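Local coordinates for flavin-dependent monooxygenase, oxygenase subunit HsaA (Mycobacterium tuberculosis, PDB 3AFF), which catalyses, as the oxygenase component of a two-part flavin monooxygenase, the ortho-hydroxylation of a phenolic secosteroid formed during cholesterol breakdown, at residues L44-L53 with F68-A76; S143-V153 with G189-V197. All blocks are in the same frame, centred on the assembly; numbering follows the deposited sequence.

Interaction 1. Residues L44-L53 with F68-A76; sequences LDDVGFFTLL and FFEATRRLA
Leu-53 sets a methyl group over one face of the Phe-68 ring, shifted toward CG: CD1 lies 3.5 Å from the ring centroid and 17° off its normal, a close CH-pi contact. It belongs to the all-helical N-terminal domain of the acyl-CoA dehydrogenase fold, where the end of helix 38-47 and the turn after it meet helix 65-76 through carbon-to-carbon contacts, without hydrogen bonds. Gly-48, with positive phi, closes the first helix in a Schellman motif, and the chain beyond it carries Phe-49, Leu-52 and Leu-53 against the second. Leu-52 comes to the edge of the Phe-68 ring, its CB 3.9 Å from Phe-68 CD1. A chi1 of 170° swings the Phe-49 ring away from its backbone N toward helix 65-76, where it meets Phe-68 obliquely, the planes 31° apart and CZ 3.6 Å from Phe-68 CE1. Ala-71 CB and Thr-72 CG2 line the Phe-49 edge. Helices 9-33 and 80-96 add Ile-16 and Ser-86 around this ring. Toward the C-terminal end of segment 68-76, Leu-75 and Leu-44 run alongside each other, pointing opposite ways, and Leu-75 CD1 meets Leu-44 CD2 at 3.8 Å while lying over one face of Phe-49, 4.0 Å from CE1.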
loop_
_atom_site.group_PDB
_atom_site.type_symbol
_atom_site.label_atom_id
_atom_site.label_comp_id
_atom_site.label_asym_id
_atom_site.label_seq_id
_atom_site.Cartn_x
_atom_site.Cartn_y
_atom_site.Cartn_z
ATOM N N LEU A 44 -37.647 -30.197 26.091
ATOM C CA LEU A 44 -37.109 -28.860 26.426
ATOM C C LEU A 44 -37.861 -28.203 27.591
ATOM O O LEU A 44 -37.263 -27.570 28.476
ATOM C CB LEU A 44 -37.184 -27.924 25.196
ATOM C CG LEU A 44 -36.194 -28.092 24.038
ATOM C CD1 LEU A 44 -36.683 -27.275 22.833
ATOM C CD2 LEU A 44 -34.776 -27.707 24.482
ATOM N N ASP A 45 -39.183 -28.305 27.583
ATOM C CA ASP A 45 -39.912 -27.754 28.699
ATOM C C ASP A 45 -39.504 -28.466 30.028
ATOM O O ASP A 45 -39.175 -27.817 31.024
ATOM C CB ASP A 45 -41.426 -27.806 28.453
ATOM C CG ASP A 45 -42.212 -27.098 29.580
ATOM O OD1 ASP A 45 -42.050 -25.861 29.779
ATOM O OD2 ASP A 45 -42.914 -27.806 30.320
ATOM N N ASP A 46 -39.532 -29.805 30.012
ATOM C CA ASP A 46 -39.147 -30.659 31.185
ATOM C C ASP A 46 -37.767 -30.357 31.777
ATOM O O ASP A 46 -37.635 -30.344 32.993
ATOM C CB ASP A 46 -39.127 -32.148 30.805
ATOM C CG ASP A 46 -40.513 -32.760 30.621
ATOM O OD1 ASP A 46 -41.547 -32.155 31.015
ATOM O OD2 ASP A 46 -40.551 -33.859 30.017
ATOM N N VAL A 47 -36.738 -30.161 30.951
ATOM C CA VAL A 47 -35.375 -29.864 31.490
ATOM C C VAL A 47 -35.248 -28.398 31.908
ATOM O O VAL A 47 -34.225 -27.971 32.481
ATOM C CB VAL A 47 -34.221 -30.193 30.489
ATOM C CG1 VAL A 47 -34.284 -31.674 30.066
ATOM C CG2 VAL A 47 -34.229 -29.194 29.249
ATOM N N GLY A 48 -36.280 -27.607 31.614
ATOM C CA GLY A 48 -36.311 -26.241 32.103
ATOM C C GLY A 48 -35.810 -25.184 31.114
ATOM O O GLY A 48 -35.559 -24.055 31.507
ATOM N N PHE A 49 -35.689 -25.539 29.838
ATOM C CA PHE A 49 -35.126 -24.603 28.818
ATOM C C PHE A 49 -35.889 -23.280 28.729
ATOM O O PHE A 49 -35.286 -22.200 28.723
ATOM C CB PHE A 49 -35.035 -25.244 27.425
ATOM C CG PHE A 49 -34.710 -24.245 26.341
ATOM C CD1 PHE A 49 -33.379 -23.852 26.121
ATOM C CD2 PHE A 49 -35.752 -23.594 25.609
ATOM C CE1 PHE A 49 -33.071 -22.877 25.116
ATOM C CE2 PHE A 49 -35.430 -22.612 24.656
ATOM C CZ PHE A 49 -34.080 -22.267 24.402
ATOM N N PHE A 50 -37.229 -23.359 28.665
ATOM C CA PHE A 50 -38.060 -22.129 28.551
ATOM C C PHE A 50 -38.036 -21.241 29.778
ATOM O O PHE A 50 -38.301 -20.012 29.684
ATOM C CB PHE A 50 -39.491 -22.449 28.132
ATOM C CG PHE A 50 -39.565 -23.142 26.826
ATOM C CD1 PHE A 50 -39.271 -22.450 25.630
ATOM C CD2 PHE A 50 -39.836 -24.478 26.775
ATOM C CE1 PHE A 50 -39.321 -23.101 24.376
ATOM C CE2 PHE A 50 -39.886 -25.141 25.545
ATOM C CZ PHE A 50 -39.627 -24.459 24.349
ATOM N N THR A 51 -37.634 -21.803 30.920
ATOM C CA THR A 51 -37.474 -20.986 32.133
ATOM C C THR A 51 -36.248 -20.084 32.192
ATOM O O THR A 51 -36.175 -19.188 33.061
ATOM C CB THR A 51 -37.481 -21.838 33.453
ATOM O OG1 THR A 51 -36.240 -22.574 33.558
ATOM C CG2 THR A 51 -38.678 -22.804 33.449
ATOM N N LEU A 52 -35.292 -20.286 31.273
ATOM C CA LEU A 52 -33.961 -19.708 31.399
ATOM C C LEU A 52 -33.965 -18.212 31.561
ATOM O O LEU A 52 -33.306 -17.667 32.448
ATOM C CB LEU A 52 -33.090 -20.072 30.177
ATOM C CG LEU A 52 -32.424 -21.457 30.229
ATOM C CD1 LEU A 52 -31.915 -21.943 28.864
ATOM C CD2 LEU A 52 -31.333 -21.572 31.367
ATOM N N LEU A 53 -34.731 -17.551 30.692
ATOM C CA LEU A 53 -34.821 -16.099 30.665
ATOM C C LEU A 53 -36.122 -15.557 31.242
ATOM O O LEU A 53 -36.335 -14.350 31.274
ATOM C CB LEU A 53 -34.671 -15.641 29.205
ATOM C CG LEU A 53 -33.235 -15.692 28.655
ATOM C CD1 LEU A 53 -33.315 -15.305 27.175
ATOM C CD2 LEU A 53 -32.407 -14.607 29.389
ATOM N N PHE A 68 -28.089 -18.518 27.933
ATOM C CA PHE A 68 -29.223 -18.794 27.066
ATOM C C PHE A 68 -28.792 -18.956 25.606
ATOM O O PHE A 68 -29.211 -19.898 24.959
ATOM C CB PHE A 68 -30.293 -17.676 27.154
ATOM C CG PHE A 68 -31.446 -17.911 26.207
ATOM C CD1 PHE A 68 -32.504 -18.757 26.573
ATOM C CD2 PHE A 68 -31.462 -17.305 24.940
ATOM C CE1 PHE A 68 -33.550 -18.976 25.710
ATOM C CE2 PHE A 68 -32.508 -17.553 24.059
ATOM C CZ PHE A 68 -33.542 -18.366 24.455
ATOM N N PHE A 69 -27.973 -18.045 25.074
ATOM C CA PHE A 69 -27.518 -18.198 23.655
ATOM C C PHE A 69 -26.650 -19.434 23.364
ATOM O O PHE A 69 -26.813 -20.086 22.320
ATOM C CB PHE A 69 -26.932 -16.884 23.092
ATOM C CG PHE A 69 -27.935 -15.769 23.062
ATOM C CD1 PHE A 69 -29.129 -15.913 22.351
ATOM C CD2 PHE A 69 -27.722 -14.578 23.778
ATOM C CE1 PHE A 69 -30.096 -14.863 22.338
ATOM C CE2 PHE A 69 -28.653 -13.530 23.768
ATOM C CZ PHE A 69 -29.855 -13.653 23.060
ATOM N N GLU A 70 -25.808 -19.819 24.341
ATOM C CA GLU A 70 -25.036 -21.063 24.280
ATOM C C GLU A 70 -25.898 -22.311 24.151
ATOM O O GLU A 70 -25.641 -23.184 23.333
ATOM C CB GLU A 70 -24.104 -21.174 25.538
ATOM C CG GLU A 70 -23.490 -22.545 25.745
ATOM C CD GLU A 70 -22.494 -22.912 24.626
ATOM O OE1 GLU A 70 -22.248 -24.162 24.426
ATOM O OE2 GLU A 70 -22.015 -21.946 23.929
ATOM N N ALA A 71 -26.926 -22.394 25.000
ATOM C CA ALA A 71 -27.994 -23.361 24.844
ATOM C C ALA A 71 -28.582 -23.475 23.440
ATOM O O ALA A 71 -28.764 -24.606 22.916
ATOM C CB ALA A 71 -29.129 -23.029 25.903
ATOM N N THR A 72 -28.919 -22.343 22.816
ATOM C CA THR A 72 -29.439 -22.389 21.444
ATOM C C THR A 72 -28.399 -22.826 20.407
ATOM O O THR A 72 -28.739 -23.432 19.381
ATOM C CB THR A 72 -30.048 -21.011 21.009
ATOM O OG1 THR A 72 -29.006 -20.051 20.797
ATOM C CG2 THR A 72 -31.010 -20.483 22.128
ATOM N N ARG A 73 -27.145 -22.429 20.631
ATOM C CA ARG A 73 -26.007 -22.837 19.763
ATOM C C ARG A 73 -25.880 -24.368 19.754
ATOM O O ARG A 73 -25.824 -24.993 18.681
ATOM C CB ARG A 73 -24.691 -22.176 20.250
ATOM C CG ARG A 73 -23.493 -22.357 19.217
ATOM C CD ARG A 73 -22.091 -22.143 19.838
ATOM N NE ARG A 73 -21.833 -23.036 20.970
ATOM C CZ ARG A 73 -21.526 -24.334 20.832
ATOM N NH1 ARG A 73 -21.366 -24.875 19.653
ATOM N NH2 ARG A 73 -21.325 -25.097 21.890
ATOM N N ARG A 74 -25.879 -24.974 20.942
ATOM C CA ARG A 74 -25.875 -26.457 21.079
ATOM C C ARG A 74 -27.033 -27.129 20.387
ATOM O O ARG A 74 -26.839 -28.065 19.572
ATOM C CB ARG A 74 -25.881 -26.904 22.554
ATOM C CG ARG A 74 -24.809 -26.286 23.371
ATOM C CD ARG A 74 -24.740 -26.894 24.827
ATOM N NE ARG A 74 -23.713 -26.199 25.597
ATOM C CZ ARG A 74 -23.350 -26.495 26.851
ATOM N NH1 ARG A 74 -23.909 -27.500 27.509
ATOM N NH2 ARG A 74 -22.440 -25.746 27.439
ATOM N N LEU A 75 -28.250 -26.672 20.663
ATOM C CA LEU A 75 -29.401 -27.190 19.954
ATOM C C LEU A 75 -29.294 -27.095 18.466
ATOM O O LEU A 75 -29.686 -28.016 17.753
ATOM C CB LEU A 75 -30.715 -26.502 20.407
ATOM C CG LEU A 75 -31.098 -26.801 21.867
ATOM C CD1 LEU A 75 -32.181 -25.785 22.493
ATOM C CD2 LEU A 75 -31.492 -28.257 22.020
ATOM N N ALA A 76 -28.856 -25.942 17.968
ATOM C CA ALA A 76 -28.831 -25.762 16.523
ATOM C C ALA A 76 -27.689 -26.571 15.898
ATOM O O ALA A 76 -27.719 -26.817 14.695
ATOM C CB ALA A 76 -28.735 -24.329 16.131
#

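Interaction 2. Residues S143-V153 with G189-V197; sequences SGCDHASWTFV and GTGSNTLVV
Ser-143 and Ser-192 turn their hydroxyls to each other, OG to OG at 2.7 Å, in a hydrogen bond. Each OG stands beside its own backbone N, anti to the carbonyl carbon (chi1 -59° and -54°), which brings the two oxygens together although neither CB points straight across. Ser-143 OG is also hydrogen-bonded to Trp-84 NE1, so this buried oxygen has partners in both segment 189-197 and helix 80-96. Next to the serine pair, Gly-144 N donates to Thr-190 O at 2.9 Å; this bond ties the two loops together by their backbones. The contact lies in the beta domain of the acyl-CoA dehydrogenase fold, where the loop after strand 132-142 meets the turn leading into strand 193-198, and strand 150-159 faces strand 193-198 across Leu-195. By similarity Ser-143 and Trp-84 both bind FMN, so the bond with Ser-192 probably steadies a residue of the flavin site. Ser-192 itself is the centre of an inverse gamma turn, closed by Asn-193 N to Gly-191 O. Further along, Leu-195 wedges between the two arms of the 143-153 segment, one methyl serving each. CD2 packs 4.0 Å from Cys-145 CB, whose SG, turned by a chi1 of 61°, rests 3.8 Å from Asn-193 CB. The other methyl, CD1, meets Thr-151 tip to tip, 3.3 Å from OG1 and 4.0 Å from CG2. That hydroxyl has its polar partner in Ser-117 OG. Val-153 crosses the leucine at a slant, its CG1 4.1 Å from Leu-195 CD1.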
loop_
_atom_site.group_PDB
_atom_site.type_symbol
_atom_site.label_atom_id
_atom_site.label_comp_id
_atom_site.label_asym_id
_atom_site.label_seq_id
_atom_site.Cartn_x
_atom_site.Cartn_y
_atom_site.Cartn_z
ATOM N N SER A 143 -42.134 -18.225 13.833
ATOM C CA SER A 143 -41.471 -19.478 14.189
ATOM C C SER A 143 -42.017 -20.128 15.486
ATOM O O SER A 143 -42.200 -19.439 16.543
ATOM C CB SER A 143 -39.946 -19.266 14.263
ATOM O OG SER A 143 -39.436 -18.793 13.002
ATOM N N GLY A 144 -42.309 -21.445 15.403
ATOM C CA GLY A 144 -42.882 -22.161 16.579
ATOM C C GLY A 144 -44.281 -21.723 17.070
ATOM O O GLY A 144 -44.654 -22.034 18.209
ATOM N N CYS A 145 -45.036 -21.036 16.220
ATOM C CA CYS A 145 -46.365 -20.532 16.600
ATOM C C CYS A 145 -47.368 -21.623 16.971
ATOM O O CYS A 145 -48.252 -21.376 17.751
ATOM C CB CYS A 145 -46.958 -19.587 15.553
ATOM S SG CYS A 145 -47.227 -20.312 13.900
ATOM N N ASP A 146 -47.209 -22.812 16.397
ATOM C CA ASP A 146 -48.081 -23.943 16.665
ATOM C C ASP A 146 -47.864 -24.437 18.093
ATOM O O ASP A 146 -48.676 -25.183 18.616
ATOM C CB ASP A 146 -47.852 -25.086 15.642
ATOM C CG ASP A 146 -48.239 -24.695 14.173
ATOM O OD1 ASP A 146 -47.332 -24.739 13.262
ATOM O OD2 ASP A 146 -49.453 -24.356 13.910
ATOM N N HIS A 147 -46.795 -23.983 18.744
ATOM C CA HIS A 147 -46.475 -24.397 20.120
ATOM C C HIS A 147 -46.675 -23.282 21.144
ATOM O O HIS A 147 -46.182 -23.351 22.293
ATOM C CB HIS A 147 -45.058 -24.956 20.202
ATOM C CG HIS A 147 -44.868 -26.227 19.429
ATOM N ND1 HIS A 147 -45.304 -27.452 19.893
ATOM C CD2 HIS A 147 -44.286 -26.464 18.221
ATOM C CE1 HIS A 147 -45.014 -28.383 19.000
ATOM N NE2 HIS A 147 -44.388 -27.813 17.984
ATOM N N ALA A 148 -47.410 -22.243 20.754
ATOM C CA ALA A 148 -47.632 -21.114 21.666
ATOM C C ALA A 148 -49.122 -20.878 21.901
ATOM O O ALA A 148 -49.939 -21.156 21.012
ATOM C CB ALA A 148 -46.980 -19.879 21.088
ATOM N N SER A 149 -49.508 -20.340 23.064
ATOM C CA SER A 149 -50.920 -20.013 23.161
ATOM C C SER A 149 -51.240 -18.481 23.219
ATOM O O SER A 149 -52.368 -18.053 23.455
ATOM C CB SER A 149 -51.573 -20.869 24.263
ATOM O OG SER A 149 -50.841 -20.726 25.452
ATOM N N TRP A 150 -50.205 -17.686 22.983
ATOM C CA TRP A 150 -50.280 -16.251 22.849
ATOM C C TRP A 150 -49.232 -15.863 21.783
ATOM O O TRP A 150 -48.318 -16.650 21.483
ATOM C CB TRP A 150 -49.795 -15.630 24.144
ATOM C CG TRP A 150 -50.748 -15.699 25.350
ATOM C CD1 TRP A 150 -50.879 -16.750 26.247
ATOM C CD2 TRP A 150 -51.625 -14.659 25.803
ATOM N NE1 TRP A 150 -51.819 -16.417 27.193
ATOM C CE2 TRP A 150 -52.306 -15.153 26.942
ATOM C CE3 TRP A 150 -51.913 -13.358 25.352
ATOM C CZ2 TRP A 150 -53.249 -14.374 27.668
ATOM C CZ3 TRP A 150 -52.850 -12.597 26.050
ATOM C CH2 TRP A 150 -53.497 -13.105 27.232
ATOM N N THR A 151 -49.338 -14.637 21.259
ATOM C CA THR A 151 -48.368 -14.160 20.303
ATOM C C THR A 151 -48.132 -12.681 20.472
ATOM O O THR A 151 -49.043 -11.932 20.846
ATOM C CB THR A 151 -48.817 -14.455 18.818
ATOM O OG1 THR A 151 -47.671 -14.410 17.995
ATOM C CG2 THR A 151 -49.931 -13.431 18.274
ATOM N N PHE A 152 -46.930 -12.251 20.099
ATOM C CA PHE A 152 -46.685 -10.819 19.782
ATOM C C PHE A 152 -46.851 -10.536 18.300
ATOM O O PHE A 152 -46.461 -11.334 17.483
ATOM C CB PHE A 152 -45.250 -10.410 20.132
ATOM C CG PHE A 152 -44.870 -10.629 21.594
ATOM C CD1 PHE A 152 -45.628 -10.057 22.625
ATOM C CD2 PHE A 152 -43.741 -11.370 21.919
ATOM C CE1 PHE A 152 -45.240 -10.191 23.987
ATOM C CE2 PHE A 152 -43.373 -11.533 23.308
ATOM C CZ PHE A 152 -44.110 -10.929 24.305
ATOM N N VAL A 153 -47.395 -9.379 17.949
ATOM C CA VAL A 153 -47.410 -8.962 16.538
ATOM C C VAL A 153 -46.962 -7.514 16.616
ATOM O O VAL A 153 -47.357 -6.775 17.529
ATOM C CB VAL A 153 -48.859 -9.062 15.844
ATOM C CG1 VAL A 153 -49.196 -10.496 15.567
ATOM C CG2 VAL A 153 -49.923 -8.374 16.687
ATOM N N GLY A 189 -38.464 -27.356 9.640
ATOM C CA GLY A 189 -39.141 -27.842 10.827
ATOM C C GLY A 189 -39.516 -26.714 11.779
ATOM O O GLY A 189 -39.955 -27.000 12.881
ATOM N N THR A 190 -39.360 -25.435 11.381
ATOM C CA THR A 190 -39.589 -24.336 12.320
ATOM C C THR A 190 -41.113 -23.953 12.343
ATOM O O THR A 190 -41.581 -23.231 13.260
ATOM C CB THR A 190 -38.734 -23.104 11.990
ATOM O OG1 THR A 190 -39.147 -22.583 10.734
ATOM C CG2 THR A 190 -37.179 -23.397 11.941
ATOM N N GLY A 191 -41.872 -24.394 11.336
ATOM C CA GLY A 191 -43.322 -24.118 11.301
ATOM C C GLY A 191 -43.601 -22.619 11.435
ATOM O O GLY A 191 -44.459 -22.189 12.202
ATOM N N SER A 192 -42.852 -21.827 10.683
ATOM C CA SER A 192 -42.921 -20.368 10.750
ATOM C C SER A 192 -44.169 -19.880 9.988
ATOM O O SER A 192 -44.061 -19.204 8.957
ATOM C CB SER A 192 -41.609 -19.727 10.263
ATOM O OG SER A 192 -40.472 -20.254 10.993
ATOM N N ASN A 193 -45.344 -20.244 10.525
ATOM C CA ASN A 193 -46.635 -19.996 9.869
ATOM C C ASN A 193 -47.197 -18.563 10.034
ATOM O O ASN A 193 -46.569 -17.696 10.652
ATOM C CB ASN A 193 -47.654 -21.105 10.218
ATOM C CG ASN A 193 -47.309 -22.437 9.560
ATOM O OD1 ASN A 193 -47.183 -23.458 10.227
ATOM N ND2 ASN A 193 -47.127 -22.419 8.260
ATOM N N THR A 194 -48.351 -18.296 9.419
ATOM C CA THR A 194 -48.905 -16.954 9.352
ATOM C C THR A 194 -50.073 -16.669 10.300
ATOM O O THR A 194 -50.957 -17.518 10.489
ATOM C CB THR A 194 -49.286 -16.680 7.917
ATOM O OG1 THR A 194 -48.055 -16.405 7.233
ATOM C CG2 THR A 194 -50.180 -15.477 7.815
ATOM N N LEU A 195 -50.095 -15.471 10.895
ATOM C CA LEU A 195 -51.069 -15.191 11.988
ATOM C C LEU A 195 -52.026 -14.149 11.457
ATOM O O LEU A 195 -51.620 -13.032 11.108
ATOM C CB LEU A 195 -50.375 -14.658 13.259
ATOM C CG LEU A 195 -49.070 -15.312 13.735
ATOM C CD1 LEU A 195 -48.306 -14.443 14.763
ATOM C CD2 LEU A 195 -49.367 -16.721 14.265
ATOM N N VAL A 196 -53.297 -14.526 11.393
ATOM C CA VAL A 196 -54.328 -13.636 10.820
ATOM C C VAL A 196 -55.179 -13.070 11.943
ATOM O O VAL A 196 -55.708 -13.800 12.717
ATOM C CB VAL A 196 -55.235 -14.387 9.779
ATOM C CG1 VAL A 196 -56.216 -13.414 9.092
ATOM C CG2 VAL A 196 -54.361 -15.101 8.725
ATOM N N VAL A 197 -55.276 -11.748 12.018
ATOM C CA VAL A 197 -55.859 -11.077 13.158
ATOM C C VAL A 197 -56.898 -10.146 12.538
ATOM O O VAL A 197 -56.555 -9.355 11.695
ATOM C CB VAL A 197 -54.747 -10.253 13.957
ATOM C CG1 VAL A 197 -55.331 -9.509 15.096
ATOM C CG2 VAL A 197 -53.594 -11.198 14.446
#

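Interaction 1 closes before interaction 2 opens along the chain. Their centres are about 19 Å apart, and their nearest atoms, about 7 Å apart, do not touch. The first lies among the N-terminal helices, the second in the mixed beta sheet that follows, so together they sample two successive domains of the acyl-CoA dehydrogenase fold. Helix 80-96 links them: Ser-86 and Ser-87 touch interaction 1, whereas Ser-81, Trp-84, Val-85 and Ile-88 reach interaction 2. Trp-84, an FMN-binding residue by similarity, has its side chain about 8 Å from that of Thr-72 and about 3 Å from that of Ser-143. This common helix thus joins the helical core to the probable flavin site.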